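Local structure of NADPH-flavin oxidoreductase (Vibrio harveyi, 1BKJ) at residues S41-V46 with T101-V106; L77-D82 with G109-N114. The protein catalyses the NADPH-dependent reduction of FMN to FMNH2 as a homodimeric flavoprotein, supplying reduced flavin to luciferase for bioluminescence. All coordinates share one frame; numbering follows the deposited sequence.

Contact 1: residues S41-V46 with T101-V106; sequences SMLQVV and TLIGAV. With FMN (flavin mononucleotide), chain F; PO4 (phosphate ion), chain E.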
ATOM      1  N   SER A  41     -12.313   0.188  -6.258  1.00 14.73           N
ATOM      2  CA  SER A  41     -13.460   0.559  -7.121  1.00 15.84           C
ATOM      3  C   SER A  41     -13.056   0.798  -8.586  1.00 16.24           C
ATOM      4  O   SER A  41     -13.764   1.494  -9.333  1.00 16.26           O
ATOM      5  CB  SER A  41     -14.233   1.774  -6.557  1.00 15.92           C
ATOM      6  OG  SER A  41     -14.635   1.584  -5.218  1.00 17.29           O
ATOM      7  N   MET A  42     -11.906   0.222  -8.970  1.00 16.20           N
ATOM      8  CA  MET A  42     -11.309   0.358 -10.309  1.00 17.03           C
ATOM      9  C   MET A  42     -11.099   1.856 -10.668  1.00 16.29           C
ATOM     10  O   MET A  42     -11.097   2.247 -11.838  1.00 17.07           O
ATOM     11  CB  MET A  42     -12.164  -0.391 -11.349  1.00 18.07           C
ATOM     12  CG  MET A  42     -11.481  -0.746 -12.645  1.00 20.71           C
ATOM     13  SD  MET A  42      -9.880  -1.501 -12.471  1.00 23.30           S
ATOM     14  CE  MET A  42      -9.620  -2.049 -14.131  1.00 23.18           C
ATOM     15  N   LEU A  43     -10.881   2.673  -9.631  1.00 15.22           N
ATOM     16  CA  LEU A  43     -10.701   4.115  -9.759  1.00 14.24           C
ATOM     17  C   LEU A  43      -9.398   4.509 -10.428  1.00 13.59           C
ATOM     18  O   LEU A  43      -9.336   5.544 -11.066  1.00 12.91           O
ATOM     19  CB  LEU A  43     -10.831   4.804  -8.393  1.00 15.45           C
ATOM     20  CG  LEU A  43     -12.190   4.836  -7.667  1.00 16.49           C
ATOM     21  CD1 LEU A  43     -12.026   5.197  -6.195  1.00 16.19           C
ATOM     22  CD2 LEU A  43     -13.127   5.805  -8.356  1.00 17.20           C
ATOM     23  N   GLN A  44      -8.385   3.640 -10.313  1.00 13.77           N
ATOM     24  CA  GLN A  44      -7.041   3.836 -10.891  1.00 13.54           C
ATOM     25  C   GLN A  44      -6.493   5.229 -10.535  1.00 13.90           C
ATOM     26  O   GLN A  44      -6.346   6.104 -11.386  1.00 13.54           O
ATOM     27  CB  GLN A  44      -7.065   3.532 -12.394  1.00 12.78           C
ATOM     28  CG  GLN A  44      -7.410   2.073 -12.652  1.00 13.50           C
ATOM     29  CD  GLN A  44      -7.462   1.732 -14.110  1.00 14.59           C
ATOM     30  OE1 GLN A  44      -6.428   1.604 -14.763  1.00 15.32           O
ATOM     31  NE2 GLN A  44      -8.666   1.607 -14.645  1.00 14.30           N
ATOM     32  N   VAL A  45      -6.213   5.401  -9.243  1.00 13.82           N
ATOM     33  CA  VAL A  45      -5.777   6.677  -8.668  1.00 14.16           C
ATOM     34  C   VAL A  45      -4.281   6.933  -8.471  1.00 13.88           C
ATOM     35  O   VAL A  45      -3.890   7.869  -7.754  1.00 13.94           O
ATOM     36  CB  VAL A  45      -6.508   6.915  -7.319  1.00 14.49           C
ATOM     37  CG1 VAL A  45      -7.965   6.884  -7.545  1.00 15.56           C
ATOM     38  CG2 VAL A  45      -6.127   5.855  -6.276  1.00 14.48           C
ATOM     39  N   VAL A  46      -3.457   6.083  -9.074  1.00 13.76           N
ATOM     40  CA  VAL A  46      -2.007   6.204  -8.949  1.00 13.90           C
ATOM     41  C   VAL A  46      -1.344   6.668 -10.248  1.00 14.74           C
ATOM     42  O   VAL A  46      -1.732   6.256 -11.350  1.00 14.86           O
ATOM     43  CB  VAL A  46      -1.370   4.854  -8.499  1.00 13.24           C
ATOM     44  CG1 VAL A  46       0.124   5.025  -8.175  1.00 12.18           C
ATOM     45  CG2 VAL A  46      -2.120   4.282  -7.289  1.00 12.40           C
ATOM     46  N   THR A 101      -7.813  10.033  -0.016  1.00 13.37           N
ATOM     47  CA  THR A 101      -6.378  10.085   0.266  1.00 13.47           C
ATOM     48  C   THR A 101      -5.961   8.713   0.837  1.00 13.47           C
ATOM     49  O   THR A 101      -4.876   8.221   0.514  1.00 13.40           O
ATOM     50  CB  THR A 101      -6.025  11.286   1.208  1.00 14.16           C
ATOM     51  OG1 THR A 101      -6.188  12.508   0.474  1.00 14.66           O
ATOM     52  CG2 THR A 101      -4.585  11.214   1.733  1.00 14.35           C
ATOM     53  N   LEU A 102      -6.847   8.076   1.623  1.00 13.57           N
ATOM     54  CA  LEU A 102      -6.575   6.749   2.177  1.00 13.80           C
ATOM     55  C   LEU A 102      -6.496   5.738   1.055  1.00 13.68           C
ATOM     56  O   LEU A 102      -5.611   4.886   1.069  1.00 13.94           O
ATOM     57  CB  LEU A 102      -7.652   6.273   3.151  1.00 15.80           C
ATOM     58  CG  LEU A 102      -7.750   6.787   4.581  1.00 17.76           C
ATOM     59  CD1 LEU A 102      -8.633   5.803   5.356  1.00 18.33           C
ATOM     60  CD2 LEU A 102      -6.360   6.886   5.234  1.00 19.53           C
ATOM     61  N   ILE A 103      -7.399   5.862   0.072  1.00 13.23           N
ATOM     62  CA  ILE A 103      -7.427   4.972  -1.102  1.00 13.10           C
ATOM     63  C   ILE A 103      -6.149   5.194  -1.904  1.00 12.53           C
ATOM     64  O   ILE A 103      -5.511   4.225  -2.297  1.00 12.68           O
ATOM     65  CB  ILE A 103      -8.700   5.192  -1.989  1.00 13.18           C
ATOM     66  CG1 ILE A 103      -9.886   4.472  -1.353  1.00 13.10           C
ATOM     67  CG2 ILE A 103      -8.505   4.664  -3.444  1.00 13.11           C
ATOM     68  CD1 ILE A 103     -11.222   4.772  -2.039  1.00 14.13           C
ATOM     69  N   GLY A 104      -5.770   6.461  -2.089  1.00 12.09           N
ATOM     70  CA  GLY A 104      -4.553   6.804  -2.808  1.00 12.31           C
ATOM     71  C   GLY A 104      -3.296   6.200  -2.190  1.00 12.27           C
ATOM     72  O   GLY A 104      -2.473   5.644  -2.909  1.00 12.74           O
ATOM     73  N   ALA A 105      -3.188   6.257  -0.862  1.00 12.10           N
ATOM     74  CA  ALA A 105      -2.048   5.702  -0.127  1.00 11.57           C
ATOM     75  C   ALA A 105      -1.998   4.166  -0.131  1.00 11.71           C
ATOM     76  O   ALA A 105      -0.937   3.583  -0.368  1.00 11.58           O
ATOM     77  CB  ALA A 105      -2.035   6.236   1.292  1.00 12.00           C
ATOM     78  N   VAL A 106      -3.146   3.523   0.106  1.00 11.23           N
ATOM     79  CA  VAL A 106      -3.242   2.067   0.113  1.00 11.27           C
ATOM     80  C   VAL A 106      -2.949   1.505  -1.292  1.00 11.44           C
ATOM     81  O   VAL A 106      -2.109   0.619  -1.441  1.00 10.83           O
ATOM     82  CB  VAL A 106      -4.654   1.601   0.618  1.00 11.09           C
ATOM     83  CG1 VAL A 106      -4.897   0.123   0.331  1.00 10.92           C
ATOM     84  CG2 VAL A 106      -4.767   1.832   2.112  1.00 10.68           C
TER
HETATM   85  N1  FMN F 241     -13.823  -5.698  -4.426  1.00 13.17           N
HETATM   86  C2  FMN F 241     -15.030  -6.070  -3.894  1.00 13.93           C
HETATM   87  O2  FMN F 241     -15.778  -6.837  -4.464  1.00 15.32           O
HETATM   88  N3  FMN F 241     -15.303  -5.451  -2.674  1.00 13.32           N
HETATM   89  C4  FMN F 241     -14.487  -4.574  -1.942  1.00 13.23           C
HETATM   90  O4  FMN F 241     -14.878  -4.173  -0.838  1.00 13.02           O
HETATM   91  C4A FMN F 241     -13.259  -4.207  -2.649  1.00 13.39           C
HETATM   92  N5  FMN F 241     -12.341  -3.424  -1.936  1.00 13.20           N
HETATM   93  C5A FMN F 241     -11.068  -3.148  -2.442  1.00 12.90           C
HETATM   94  C6  FMN F 241     -10.213  -2.379  -1.667  1.00 11.49           C
HETATM   95  C7  FMN F 241      -8.903  -2.185  -2.098  1.00 12.04           C
HETATM   96  C7M FMN F 241      -7.896  -1.688  -1.050  1.00 10.97           C
HETATM   97  C8  FMN F 241      -8.477  -2.627  -3.406  1.00 12.31           C
HETATM   98  C8M FMN F 241      -7.100  -2.383  -3.960  1.00 11.36           C
HETATM   99  C9  FMN F 241      -9.353  -3.333  -4.235  1.00 11.88           C
HETATM  100  C9A FMN F 241     -10.667  -3.669  -3.742  1.00 13.02           C
HETATM  101  N10 FMN F 241     -11.596  -4.501  -4.455  1.00 13.63           N
HETATM  102  C10 FMN F 241     -12.876  -4.796  -3.901  1.00 13.77           C
HETATM  103  C1' FMN F 241     -11.239  -5.233  -5.564  1.00 14.80           C
HETATM  104  C2' FMN F 241     -11.621  -4.698  -6.957  1.00 16.26           C
HETATM  105  O2' FMN F 241     -12.684  -3.799  -7.158  1.00 16.55           O
HETATM  106  C3' FMN F 241     -10.618  -4.800  -8.033  1.00 16.07           C
HETATM  107  O3' FMN F 241      -9.266  -4.817  -7.656  1.00 15.11           O
HETATM  108  C4' FMN F 241     -10.900  -4.333  -9.429  1.00 16.54           C
HETATM  109  O4' FMN F 241     -12.179  -3.858  -9.835  1.00 17.19           O
HETATM  110  C5' FMN F 241      -9.881  -4.605 -10.466  1.00 16.52           C
HETATM  111  O5' FMN F 241     -10.179  -6.000 -10.729  1.00 16.28           O
HETATM  112  P   FMN F 241      -9.186  -7.213 -10.516  1.00 16.86           P
HETATM  113  O1P FMN F 241      -8.189  -6.978 -11.556  1.00 17.70           O
HETATM  114  O2P FMN F 241     -10.044  -8.373 -10.759  1.00 17.82           O
HETATM  115  O3P FMN F 241      -8.632  -7.159  -9.146  1.00 16.71           O
HETATM  116  P   PO4 E 999     -15.293  -2.198  -5.084  1.00 32.95           P
HETATM  117  O1  PO4 E 999     -16.078  -0.917  -5.352  1.00 34.44           O
HETATM  118  O2  PO4 E 999     -13.830  -2.166  -5.299  1.00 32.13           O
HETATM  119  O3  PO4 E 999     -15.582  -2.256  -3.611  1.00 33.86           O
HETATM  120  O4  PO4 E 999     -16.036  -3.115  -6.053  1.00 34.57           O

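Contact 2: residues L77-D82 with G109-N114; sequences LVFCID and GIMAQN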
ATOM      1  N   LEU A  77      11.478   6.037  -9.751  1.00 13.53           N
ATOM      2  CA  LEU A  77      10.030   6.188  -9.944  1.00 12.91           C
ATOM      3  C   LEU A  77       9.396   6.892  -8.743  1.00 13.27           C
ATOM      4  O   LEU A  77       9.706   6.552  -7.603  1.00 13.77           O
ATOM      5  CB  LEU A  77       9.382   4.810 -10.094  1.00 12.57           C
ATOM      6  CG  LEU A  77       9.916   3.800 -11.107  1.00 12.61           C
ATOM      7  CD1 LEU A  77       9.111   2.528 -10.985  1.00 12.39           C
ATOM      8  CD2 LEU A  77       9.850   4.359 -12.534  1.00 12.24           C
ATOM      9  N   VAL A  78       8.536   7.886  -8.993  1.00 13.05           N
ATOM     10  CA  VAL A  78       7.860   8.618  -7.921  1.00 12.41           C
ATOM     11  C   VAL A  78       6.366   8.292  -7.996  1.00 12.25           C
ATOM     12  O   VAL A  78       5.731   8.524  -9.024  1.00 12.38           O
ATOM     13  CB  VAL A  78       8.077  10.154  -8.026  1.00 12.99           C
ATOM     14  CG1 VAL A  78       7.527  10.859  -6.789  1.00 12.69           C
ATOM     15  CG2 VAL A  78       9.556  10.504  -8.192  1.00 12.74           C
ATOM     16  N   PHE A  79       5.826   7.744  -6.904  1.00 11.74           N
ATOM     17  CA  PHE A  79       4.420   7.353  -6.821  1.00 10.82           C
ATOM     18  C   PHE A  79       3.595   8.459  -6.242  1.00 10.84           C
ATOM     19  O   PHE A  79       3.884   8.955  -5.153  1.00 10.56           O
ATOM     20  CB  PHE A  79       4.270   6.081  -6.005  1.00 11.91           C
ATOM     21  CG  PHE A  79       4.768   4.863  -6.712  1.00 12.46           C
ATOM     22  CD1 PHE A  79       6.151   4.599  -6.811  1.00 12.51           C
ATOM     23  CD2 PHE A  79       3.860   4.002  -7.343  1.00 12.37           C
ATOM     24  CE1 PHE A  79       6.627   3.483  -7.549  1.00 13.42           C
ATOM     25  CE2 PHE A  79       4.311   2.888  -8.080  1.00 12.88           C
ATOM     26  CZ  PHE A  79       5.703   2.625  -8.186  1.00 13.24           C
ATOM     27  N   CYS A  80       2.544   8.809  -6.971  1.00 10.87           N
ATOM     28  CA  CYS A  80       1.669   9.909  -6.608  1.00 11.91           C
ATOM     29  C   CYS A  80       0.189   9.570  -6.614  1.00 12.03           C
ATOM     30  O   CYS A  80      -0.271   8.781  -7.447  1.00 11.77           O
ATOM     31  CB  CYS A  80       1.847  11.066  -7.618  1.00 12.77           C
ATOM     32  SG  CYS A  80       3.525  11.633  -7.939  1.00 16.07           S
ATOM     33  N   ILE A  81      -0.552  10.225  -5.709  1.00 12.03           N
ATOM     34  CA  ILE A  81      -2.024  10.119  -5.650  1.00 12.42           C
ATOM     35  C   ILE A  81      -2.459  11.015  -6.820  1.00 12.57           C
ATOM     36  O   ILE A  81      -1.890  12.097  -7.012  1.00 12.10           O
ATOM     37  CB  ILE A  81      -2.639  10.725  -4.338  1.00 12.56           C
ATOM     38  CG1 ILE A  81      -2.181   9.942  -3.109  1.00 11.38           C
ATOM     39  CG2 ILE A  81      -4.176  10.733  -4.433  1.00 12.21           C
ATOM     40  CD1 ILE A  81      -2.572  10.549  -1.787  1.00 12.58           C
ATOM     41  N   ASP A  82      -3.430  10.562  -7.607  1.00 12.85           N
ATOM     42  CA  ASP A  82      -3.884  11.342  -8.746  1.00 13.48           C
ATOM     43  C   ASP A  82      -5.397  11.298  -8.969  1.00 13.24           C
ATOM     44  O   ASP A  82      -5.933  10.300  -9.447  1.00 12.84           O
ATOM     45  CB  ASP A  82      -3.159  10.855 -10.014  1.00 14.40           C
ATOM     46  CG  ASP A  82      -3.356  11.775 -11.225  1.00 16.13           C
ATOM     47  OD1 ASP A  82      -4.212  12.680 -11.212  1.00 16.14           O
ATOM     48  OD2 ASP A  82      -2.652  11.571 -12.229  1.00 17.40           O
ATOM     49  N   GLY A 109       0.750   1.754  -2.394  1.00 12.49           N
ATOM     50  CA  GLY A 109       1.540   0.722  -1.739  1.00 12.93           C
ATOM     51  C   GLY A 109       1.394  -0.632  -2.435  1.00 13.13           C
ATOM     52  O   GLY A 109       2.389  -1.321  -2.662  1.00 13.34           O
ATOM     53  N   ILE A 110       0.161  -1.000  -2.801  1.00 12.70           N
ATOM     54  CA  ILE A 110      -0.130  -2.256  -3.511  1.00 12.36           C
ATOM     55  C   ILE A 110       0.591  -2.262  -4.872  1.00 12.70           C
ATOM     56  O   ILE A 110       1.312  -3.203  -5.189  1.00 12.70           O
ATOM     57  CB  ILE A 110      -1.663  -2.428  -3.744  1.00 12.43           C
ATOM     58  CG1 ILE A 110      -2.381  -2.552  -2.404  1.00 12.66           C
ATOM     59  CG2 ILE A 110      -1.976  -3.663  -4.607  1.00 11.84           C
ATOM     60  CD1 ILE A 110      -3.860  -2.415  -2.510  1.00 13.08           C
ATOM     61  N   MET A 111       0.410  -1.194  -5.645  1.00 12.37           N
ATOM     62  CA  MET A 111       1.035  -1.074  -6.959  1.00 13.16           C
ATOM     63  C   MET A 111       2.566  -1.102  -6.905  1.00 12.96           C
ATOM     64  O   MET A 111       3.202  -1.839  -7.686  1.00 12.69           O
ATOM     65  CB  MET A 111       0.559   0.197  -7.668  1.00 12.55           C
ATOM     66  CG  MET A 111       1.138   0.356  -9.041  1.00 14.42           C
ATOM     67  SD  MET A 111       0.612   1.781  -9.892  1.00 17.80           S
ATOM     68  CE  MET A 111      -0.804   1.132 -10.667  1.00 18.19           C
ATOM     69  N   ALA A 112       3.136  -0.305  -5.994  1.00 11.89           N
ATOM     70  CA  ALA A 112       4.583  -0.217  -5.823  1.00 12.06           C
ATOM     71  C   ALA A 112       5.228  -1.530  -5.425  1.00 11.96           C
ATOM     72  O   ALA A 112       6.324  -1.846  -5.896  1.00 11.76           O
ATOM     73  CB  ALA A 112       4.937   0.855  -4.847  1.00 11.44           C
ATOM     74  N   GLN A 113       4.529  -2.315  -4.601  1.00 11.76           N
ATOM     75  CA  GLN A 113       5.054  -3.599  -4.184  1.00 11.72           C
ATOM     76  C   GLN A 113       5.090  -4.582  -5.341  1.00 12.13           C
ATOM     77  O   GLN A 113       5.999  -5.397  -5.408  1.00 12.26           O
ATOM     78  CB  GLN A 113       4.315  -4.148  -2.957  1.00 12.18           C
ATOM     79  CG  GLN A 113       4.899  -5.437  -2.345  1.00 11.11           C
ATOM     80  CD  GLN A 113       6.386  -5.361  -1.971  1.00 11.75           C
ATOM     81  OE1 GLN A 113       6.948  -4.286  -1.782  1.00 12.32           O
ATOM     82  NE2 GLN A 113       7.014  -6.520  -1.843  1.00 11.46           N
ATOM     83  N   ASN A 114       4.146  -4.456  -6.277  1.00 11.82           N
ATOM     84  CA  ASN A 114       4.129  -5.307  -7.469  1.00 12.34           C
ATOM     85  C   ASN A 114       5.339  -4.959  -8.352  1.00 12.28           C
ATOM     86  O   ASN A 114       6.048  -5.858  -8.813  1.00 12.45           O
ATOM     87  CB  ASN A 114       2.834  -5.120  -8.254  1.00 12.36           C
ATOM     88  CG  ASN A 114       1.814  -6.212  -7.984  1.00 12.87           C
ATOM     89  OD1 ASN A 114       1.941  -7.002  -7.056  1.00 13.96           O
ATOM     90  ND2 ASN A 114       0.799  -6.262  -8.816  1.00 13.54           N
TER

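Contact 1: residues S41-V46 with T101-V106
V45 meets the helix 101-106 through a single methyl: its CG2 lies 3.9 Å from CG2 of I103 and equally 3.9 Å from CA of G104. The two branched side chains cross at about a right angle and meet CG2 to CG2. With chi1 of V45 at -57°, CG1 sits beside the backbone N and CG2 takes the place between N and the carbonyl carbon, directed at the helix. G104, lacking a side chain, presents its bare CA to that methyl. More loosely, L43 CD1 approaches I103 CD1 at 4.3 Å, so the outer end of I103 also meets the loop.

Beyond the methyls, the same two segments reach bound ligands. S41 grips a phosphate ion, probably from the crystallisation liquor, with its backbone N bonded to O2 (3.0 Å, bent at 139°) and its OG to O1 (2.9 Å). M42 SD packs on C5' of the FMN ribityl chain at 3.7 Å, while V106 CG1 rests against the C7M methyl of the isoalloxazine at 3.8 Å. Carbonyl oxygens of L43 and Q44 are tied to H86 and R85. Since this FMN is also hydrogen-bonded by R15, K167 and R169 of the second subunit, loop and helix each contribute a residue, M42 and V106, to the interfacial flavin site seen in dimeric enzymes of the nitroreductase family.

Contact 2: residues L77-D82 with G109-N114
F79 on the strand 77-82 lays its ring against the helix 109-114, and A112 supplies the surface it meets. The principal interaction is a CH-pi contact: the CB methyl of A112 stands 3.9 Å from the ring centroid, 14° off the ring normal, and therefore well over the face. The methyl is displaced a little toward the CE2-CZ side of the ring, where it comes within 3.9 Å of CZ, and the helix backbone follows it closely, with A112 CA 3.8 Å from CE2. With CG anti to its own carbonyl carbon (chi1 -72°), the phenyl group extends from the strand to this small residue.

A second, looser apolar contact comes from the preceding residue of the helix. M111 CG approaches the same ring at its edge, near the ring plane, 4.2 Å from CE2; F79 is thus met on a face by one residue and at the rim by its neighbour. This is helix-on-sheet packing within the alpha+beta core of the nitroreductase fold, where the long helix 98-121 lies against an antiparallel sheet. F153, on the adjoining strand 149-158, brings its ring up to that of F79 with the planes about 20° apart, and also touches A112.

Hydrogen bonding belongs to the surroundings of this apolar join. D82 OD2 bonds to S47 and to Y181 of the second subunit. From the helix, Q113 OE1 takes the hydroxyl of Y128, and Q113 NE2 bonds to N114 OD1 of the second subunit.

In the fold
Both contacts are buried and share the helix 98-121, contact 1 using an earlier part of it than contact 2. Contact 2 lies deeper, its centre about 7 Å from the centre of the chain, against about 14 Å for that of contact 1, and sets an aromatic ring from the sheet on the helix; contact 1 joins an irregular loop to it through aliphatic methyls and holds M42 and V106 of the FMN pocket and a phosphate ion, while contact 2 adds I110 to that pocket. Their centres are about 10 Å apart, and they touch directly: V45 O and D82 N, 2.7 Å apart, probably form a hydrogen bond, and V46 CG1 packs on M111 SD at 3.7 Å.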